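Local coordinates for uncharacterized protein conserved in bacteria (PDB 4FZ4) that probably binds glycosaminoglycans on host cells as a surface antigen domain that helps Streptococcus suis attach, at residues A[96-102]-A[144-149]; A[23-29]-A[83-88]. All coordinates share one frame; numbering follows the deposited sequence.

Contact 1: A[96-102]-A[144-149]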
loop_
_atom_site.group_PDB
_atom_site.type_symbol
_atom_site.label_atom_id
_atom_site.label_comp_id
_atom_site.label_asym_id
_atom_site.label_seq_id
_atom_site.Cartn_x
_atom_site.Cartn_y
_atom_site.Cartn_z
ATOM N N TYR A 96 7.035 12.032 -16.583
ATOM C CA TYR A 96 6.786 11.565 -17.945
ATOM C C TYR A 96 5.304 11.740 -18.275
ATOM O O TYR A 96 4.595 10.774 -18.561
ATOM C CB TYR A 96 7.200 10.097 -18.073
ATOM C CG TYR A 96 8.641 9.856 -17.668
ATOM C CD1 TYR A 96 9.685 10.546 -18.289
ATOM C CD2 TYR A 96 8.962 8.963 -16.643
ATOM C CE1 TYR A 96 11.010 10.358 -17.900
ATOM C CE2 TYR A 96 10.288 8.766 -16.247
ATOM C CZ TYR A 96 11.305 9.468 -16.879
ATOM O OH TYR A 96 12.614 9.284 -16.492
ATOM N N PRO A 97 4.820 12.993 -18.240
ATOM C CA PRO A 97 3.424 13.344 -18.521
ATOM C C PRO A 97 2.950 12.928 -19.908
ATOM O O PRO A 97 3.679 13.057 -20.896
ATOM C CB PRO A 97 3.413 14.857 -18.344
ATOM C CG PRO A 97 4.783 15.244 -18.817
ATOM C CD PRO A 97 5.645 14.211 -18.122
ATOM N N GLY A 98 1.721 12.431 -19.976
ATOM C CA GLY A 98 1.176 12.020 -21.252
ATOM C C GLY A 98 1.450 10.579 -21.623
ATOM O O GLY A 98 0.523 9.870 -22.009
ATOM N N ASP A 99 2.705 10.146 -21.510
ATOM C CA ASP A 99 3.072 8.772 -21.855
ATOM C C ASP A 99 1.890 7.855 -21.603
ATOM O O ASP A 99 1.459 7.689 -20.465
ATOM C CB ASP A 99 4.258 8.285 -21.028
ATOM C CG ASP A 99 4.644 6.854 -21.369
ATOM O OD1 ASP A 99 5.295 6.627 -22.411
ATOM O OD2 ASP A 99 4.275 5.947 -20.602
ATOM N N ASN A 100 1.373 7.264 -22.671
ATOM C CA ASN A 100 0.219 6.389 -22.583
ATOM C C ASN A 100 0.379 5.196 -21.658
ATOM O O ASN A 100 -0.404 5.027 -20.724
ATOM C CB ASN A 100 -0.180 5.919 -23.980
ATOM C CG ASN A 100 -0.904 7.001 -24.770
ATOM O OD1 ASN A 100 -1.207 6.828 -25.950
ATOM N ND2 ASN A 100 -1.190 8.120 -24.115
ATOM N N THR A 101 1.388 4.370 -21.911
ATOM C CA THR A 101 1.622 3.184 -21.099
ATOM C C THR A 101 1.434 3.420 -19.590
ATOM O O THR A 101 0.685 2.694 -18.933
ATOM C CB THR A 101 3.020 2.634 -21.367
ATOM O OG1 THR A 101 3.224 2.560 -22.786
ATOM C CG2 THR A 101 3.175 1.238 -20.757
ATOM N N ILE A 102 2.084 4.447 -19.050
ATOM C CA ILE A 102 1.966 4.748 -17.623
ATOM C C ILE A 102 0.525 5.071 -17.230
ATOM O O ILE A 102 0.003 4.550 -16.235
ATOM C CB ILE A 102 2.860 5.943 -17.214
ATOM C CG1 ILE A 102 4.322 5.661 -17.578
ATOM C CG2 ILE A 102 2.730 6.189 -15.713
ATOM C CD1 ILE A 102 5.278 6.801 -17.233
ATOM N N ARG A 144 8.708 0.718 -18.580
ATOM C CA ARG A 144 8.454 1.891 -19.413
ATOM C C ARG A 144 9.446 2.976 -19.028
ATOM O O ARG A 144 10.265 3.416 -19.835
ATOM C CB ARG A 144 7.033 2.404 -19.168
ATOM C CG ARG A 144 6.236 2.718 -20.415
ATOM C CD ARG A 144 6.834 3.834 -21.251
ATOM N NE ARG A 144 7.622 3.324 -22.366
ATOM C CZ ARG A 144 7.930 4.036 -23.446
ATOM N NH1 ARG A 144 7.511 5.290 -23.552
ATOM N NH2 ARG A 144 8.652 3.495 -24.418
ATOM N N VAL A 145 9.348 3.406 -17.779
ATOM C CA VAL A 145 10.223 4.428 -17.227
ATOM C C VAL A 145 11.701 4.178 -17.542
ATOM O O VAL A 145 12.434 5.097 -17.898
ATOM C CB VAL A 145 10.050 4.500 -15.701
ATOM C CG1 VAL A 145 11.132 5.365 -15.097
ATOM C CG2 VAL A 145 8.674 5.053 -15.371
ATOM N N ALA A 146 12.136 2.932 -17.400
ATOM C CA ALA A 146 13.522 2.585 -17.668
ATOM C C ALA A 146 13.860 2.971 -19.099
ATOM O O ALA A 146 14.860 3.645 -19.352
ATOM C CB ALA A 146 13.749 1.087 -17.450
ATOM N N GLU A 147 13.015 2.541 -20.031
ATOM C CA GLU A 147 13.211 2.845 -21.444
ATOM C C GLU A 147 13.168 4.353 -21.625
ATOM O O GLU A 147 13.980 4.926 -22.342
ATOM C CB GLU A 147 12.109 2.196 -22.276
ATOM C CG GLU A 147 11.793 0.782 -21.839
ATOM C CD GLU A 147 10.752 0.101 -22.703
ATOM O OE1 GLU A 147 9.810 0.791 -23.164
ATOM O OE2 GLU A 147 10.874 -1.131 -22.903
ATOM N N LEU A 148 12.212 4.993 -20.962
ATOM C CA LEU A 148 12.067 6.442 -21.049
ATOM C C LEU A 148 13.296 7.182 -20.549
ATOM O O LEU A 148 13.697 8.187 -21.130
ATOM C CB LEU A 148 10.853 6.892 -20.254
ATOM C CG LEU A 148 9.546 6.730 -21.013
ATOM C CD1 LEU A 148 8.347 6.946 -20.079
ATOM C CD2 LEU A 148 9.541 7.723 -22.151
ATOM N N GLU A 149 13.878 6.690 -19.462
ATOM C CA GLU A 149 15.063 7.309 -18.897
ATOM C C GLU A 149 16.199 7.074 -19.881
ATOM O O GLU A 149 17.073 7.918 -20.050
ATOM C CB GLU A 149 15.391 6.679 -17.536
ATOM C CG GLU A 149 16.009 7.653 -16.533
ATOM C CD GLU A 149 16.127 7.057 -15.144
ATOM O OE1 GLU A 149 15.124 6.492 -14.670
ATOM O OE2 GLU A 149 17.212 7.153 -14.523
#
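Y96 lays one face of its ring against L148, and this is the tightly packed part of the contact. CB of L148 sits almost on the ring normal, 4.2 Å from the centroid of the Y96 ring, a CH-pi contact over the face, while CD1 of the same leucine reaches back to Y96 CG at 3.8 Å. V145 crosses the tyrosine at about a right angle and brings CG1 to within 3.7 Å of Y96 CE2. I102 extends the apolar patch, its CD1 touching both V145 CG2 and L148 CD1.

The other side is polar and more exposed. D99 has CG anti to its backbone N (chi1 180°), which lets one carboxylate do two jobs: OD2 takes I102 N at 3.1 Å as the N-cap of helix 100-110, and OD1 meets R144 NH1 at 2.8 Å in a salt bridge. R144, bent at chi2 and chi3, passes its CG against T101 CB and gives NH2 to E147 OE1, so its charge is shared by two acids. Together these contacts seat the turn between helices 66-95 and 100-110 on helix 123-152, with L92 of helix 66-95 touching V145, and V89 and R93 touching I102.

Contact 2: A[23-29]-A[83-88]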
loop_
_atom_site.group_PDB
_atom_site.type_symbol
_atom_site.label_atom_id
_atom_site.label_comp_id
_atom_site.label_asym_id
_atom_site.label_seq_id
_atom_site.Cartn_x
_atom_site.Cartn_y
_atom_site.Cartn_z
ATOM N N LEU A 23 7.794 4.360 3.596
ATOM C CA LEU A 23 6.717 5.030 2.871
ATOM C C LEU A 23 6.986 6.522 3.018
ATOM O O LEU A 23 6.781 7.307 2.086
ATOM C CB LEU A 23 5.364 4.692 3.499
ATOM C CG LEU A 23 4.030 4.814 2.737
ATOM C CD1 LEU A 23 3.113 5.714 3.526
ATOM C CD2 LEU A 23 4.220 5.319 1.312
ATOM N N ASP A 24 7.458 6.899 4.201
ATOM C CA ASP A 24 7.754 8.297 4.497
ATOM C C ASP A 24 8.808 8.921 3.588
ATOM O O ASP A 24 8.871 10.140 3.468
ATOM C CB ASP A 24 8.191 8.452 5.950
ATOM C CG ASP A 24 7.231 9.295 6.749
ATOM O OD1 ASP A 24 6.089 8.842 6.975
ATOM O OD2 ASP A 24 7.616 10.419 7.139
ATOM N N LYS A 25 9.638 8.094 2.960
ATOM C CA LYS A 25 10.662 8.607 2.058
ATOM C C LYS A 25 10.070 8.853 0.674
ATOM O O LYS A 25 10.590 9.647 -0.110
ATOM C CB LYS A 25 11.825 7.620 1.943
ATOM C CG LYS A 25 12.836 7.698 3.076
ATOM C CD LYS A 25 12.198 7.443 4.426
ATOM C CE LYS A 25 13.259 7.319 5.503
ATOM N NZ LYS A 25 14.240 6.249 5.155
ATOM N N VAL A 26 8.978 8.164 0.378
ATOM C CA VAL A 26 8.320 8.304 -0.909
ATOM C C VAL A 26 7.391 9.521 -0.879
ATOM O O VAL A 26 6.502 9.621 -0.030
ATOM C CB VAL A 26 7.533 7.014 -1.254
ATOM C CG1 VAL A 26 6.984 7.095 -2.661
ATOM C CG2 VAL A 26 8.454 5.795 -1.108
ATOM N N PRO A 27 7.604 10.474 -1.800
ATOM C CA PRO A 27 6.806 11.705 -1.907
ATOM C C PRO A 27 5.301 11.435 -1.992
ATOM O O PRO A 27 4.883 10.441 -2.589
ATOM C CB PRO A 27 7.333 12.350 -3.192
ATOM C CG PRO A 27 8.761 11.866 -3.265
ATOM C CD PRO A 27 8.626 10.416 -2.863
ATOM N N SER A 28 4.491 12.313 -1.398
ATOM C CA SER A 28 3.042 12.145 -1.456
ATOM C C SER A 28 2.546 12.777 -2.753
ATOM O O SER A 28 3.113 13.765 -3.218
ATOM C CB SER A 28 2.362 12.814 -0.259
ATOM O OG SER A 28 0.968 12.534 -0.249
ATOM N N TYR A 29 1.497 12.208 -3.336
ATOM C CA TYR A 29 0.944 12.707 -4.595
ATOM C C TYR A 29 0.260 14.066 -4.481
ATOM O O TYR A 29 0.015 14.727 -5.491
ATOM C CB TYR A 29 -0.031 11.681 -5.172
ATOM C CG TYR A 29 -0.826 10.964 -4.109
ATOM C CD1 TYR A 29 -1.830 11.624 -3.399
ATOM C CD2 TYR A 29 -0.525 9.642 -3.760
ATOM C CE1 TYR A 29 -2.513 10.987 -2.360
ATOM C CE2 TYR A 29 -1.197 8.999 -2.724
ATOM C CZ TYR A 29 -2.190 9.676 -2.024
ATOM O OH TYR A 29 -2.838 9.056 -0.973
ATOM N N GLU A 83 -0.503 2.481 -1.258
ATOM C CA GLU A 83 -0.210 3.900 -1.083
ATOM C C GLU A 83 1.173 4.170 -1.663
ATOM O O GLU A 83 1.427 5.216 -2.260
ATOM C CB GLU A 83 -0.230 4.240 0.410
ATOM C CG GLU A 83 0.407 5.563 0.767
ATOM C CD GLU A 83 -0.348 6.771 0.226
ATOM O OE1 GLU A 83 -1.328 6.585 -0.533
ATOM O OE2 GLU A 83 0.045 7.911 0.561
ATOM N N ASN A 84 2.071 3.208 -1.491
ATOM C CA ASN A 84 3.440 3.333 -1.979
ATOM C C ASN A 84 3.463 3.319 -3.514
ATOM O O ASN A 84 4.033 4.208 -4.143
ATOM C CB ASN A 84 4.279 2.175 -1.420
ATOM C CG ASN A 84 5.763 2.391 -1.599
ATOM O OD1 ASN A 84 6.211 2.831 -2.654
ATOM N ND2 ASN A 84 6.538 2.076 -0.566
ATOM N N TYR A 85 2.868 2.285 -4.112
ATOM C CA TYR A 85 2.789 2.194 -5.564
ATOM C C TYR A 85 2.201 3.465 -6.158
ATOM O O TYR A 85 2.737 4.018 -7.117
ATOM C CB TYR A 85 1.903 1.019 -5.983
ATOM C CG TYR A 85 2.500 -0.339 -5.714
ATOM C CD1 TYR A 85 3.860 -0.473 -5.407
ATOM C CD2 TYR A 85 1.727 -1.500 -5.829
ATOM C CE1 TYR A 85 4.436 -1.714 -5.231
ATOM C CE2 TYR A 85 2.302 -2.758 -5.656
ATOM C CZ TYR A 85 3.662 -2.852 -5.361
ATOM O OH TYR A 85 4.266 -4.086 -5.244
ATOM N N ILE A 86 1.098 3.934 -5.587
ATOM C CA ILE A 86 0.466 5.129 -6.118
ATOM C C ILE A 86 1.336 6.383 -5.969
ATOM O O ILE A 86 1.378 7.218 -6.880
ATOM C CB ILE A 86 -0.937 5.336 -5.502
ATOM C CG1 ILE A 86 -1.839 4.169 -5.924
ATOM C CG2 ILE A 86 -1.567 6.636 -6.027
ATOM C CD1 ILE A 86 -3.246 4.243 -5.364
ATOM N N ARG A 87 2.037 6.516 -4.843
ATOM C CA ARG A 87 2.916 7.663 -4.673
ATOM C C ARG A 87 3.979 7.635 -5.756
ATOM O O ARG A 87 4.365 8.682 -6.266
ATOM C CB ARG A 87 3.600 7.660 -3.302
ATOM C CG ARG A 87 2.743 8.258 -2.191
ATOM C CD ARG A 87 3.524 8.437 -0.900
ATOM N NE ARG A 87 2.627 8.426 0.250
ATOM C CZ ARG A 87 3.004 8.638 1.506
ATOM N NH1 ARG A 87 4.277 8.888 1.789
ATOM N NH2 ARG A 87 2.109 8.578 2.484
ATOM N N GLN A 88 4.446 6.438 -6.114
ATOM C CA GLN A 88 5.479 6.304 -7.148
ATOM C C GLN A 88 4.974 6.684 -8.537
ATOM O O GLN A 88 5.627 7.429 -9.254
ATOM C CB GLN A 88 6.035 4.875 -7.174
ATOM C CG GLN A 88 6.912 4.510 -5.956
ATOM C CD GLN A 88 7.342 3.043 -5.985
ATOM O OE1 GLN A 88 8.034 2.604 -6.903
ATOM N NE2 GLN A 88 6.918 2.279 -4.986
#
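R87 reaches from its helix to the loop and has the largest area buried by the other segment. Its chain is extended from CG to NE, which takes the guanidinium as far as the type I turn L23-V26; there NH1 donates to V26 O at 3.0 Å, within 10° of the guanidinium plane and nearly along the carbonyl direction. NE and NH2 of R87 turn to E83 on the same helix, and both bind its OE2, NE at 2.7 Å and NH2 at 2.9 Å. This side-on grip helps fix the rotation of the guanidinium. The other oxygen of E83 serves the loop: Y29 OH donates to OE1 at 2.9 Å on its syn side, with the ring nearly perpendicular to the carboxylate. E83 thus links arginine and tyrosine, and their donors would probably favour its charged form.

Aliphatic groups cover the guanidinium. L23 crosses R87 at about a right angle and sets CD2 over the centre of the guanidinium, 3.4 Å above its plane, with S28 CB over the opposite face. V26 turns CG1 away from its own nitrogen (chi1 -173°) and onto R87 CB at 3.5 Å. Y29 and I86 form the apolar pair, CD2 on CG2 at 3.9 Å, and Y29 CD2 also meets R87 CG.

The contact fastens the loop leaving helix 3-23 to the second half of helix 66-95. Q38 and W42 of helix 36-55 touch E83, Q38 also meets Y29 and I86, and helix 123-152 packs on Y85 and Q88.

Overall arrangement
From the N terminus, helix 3-23 ends in the loop 23-29, which later receives residues 83-88 of helix 66-95; contact 2 therefore closes a loop that holds helix 36-55 and the first part of helix 66-95. The chain then finishes helix 66-95 and turns through 96-99 into helix 100-110, and contact 1 closes a second loop when helix 123-152 returns to that turn. The two loops follow in series, neither nesting nor crossing. Their centres lie 18 Å apart and their nearest atoms about 7 Å, without touching. Helix 66-95 joins them, meeting the first interhelical loop in its second half and leading into contact 1 at its end, in an all-helical fold.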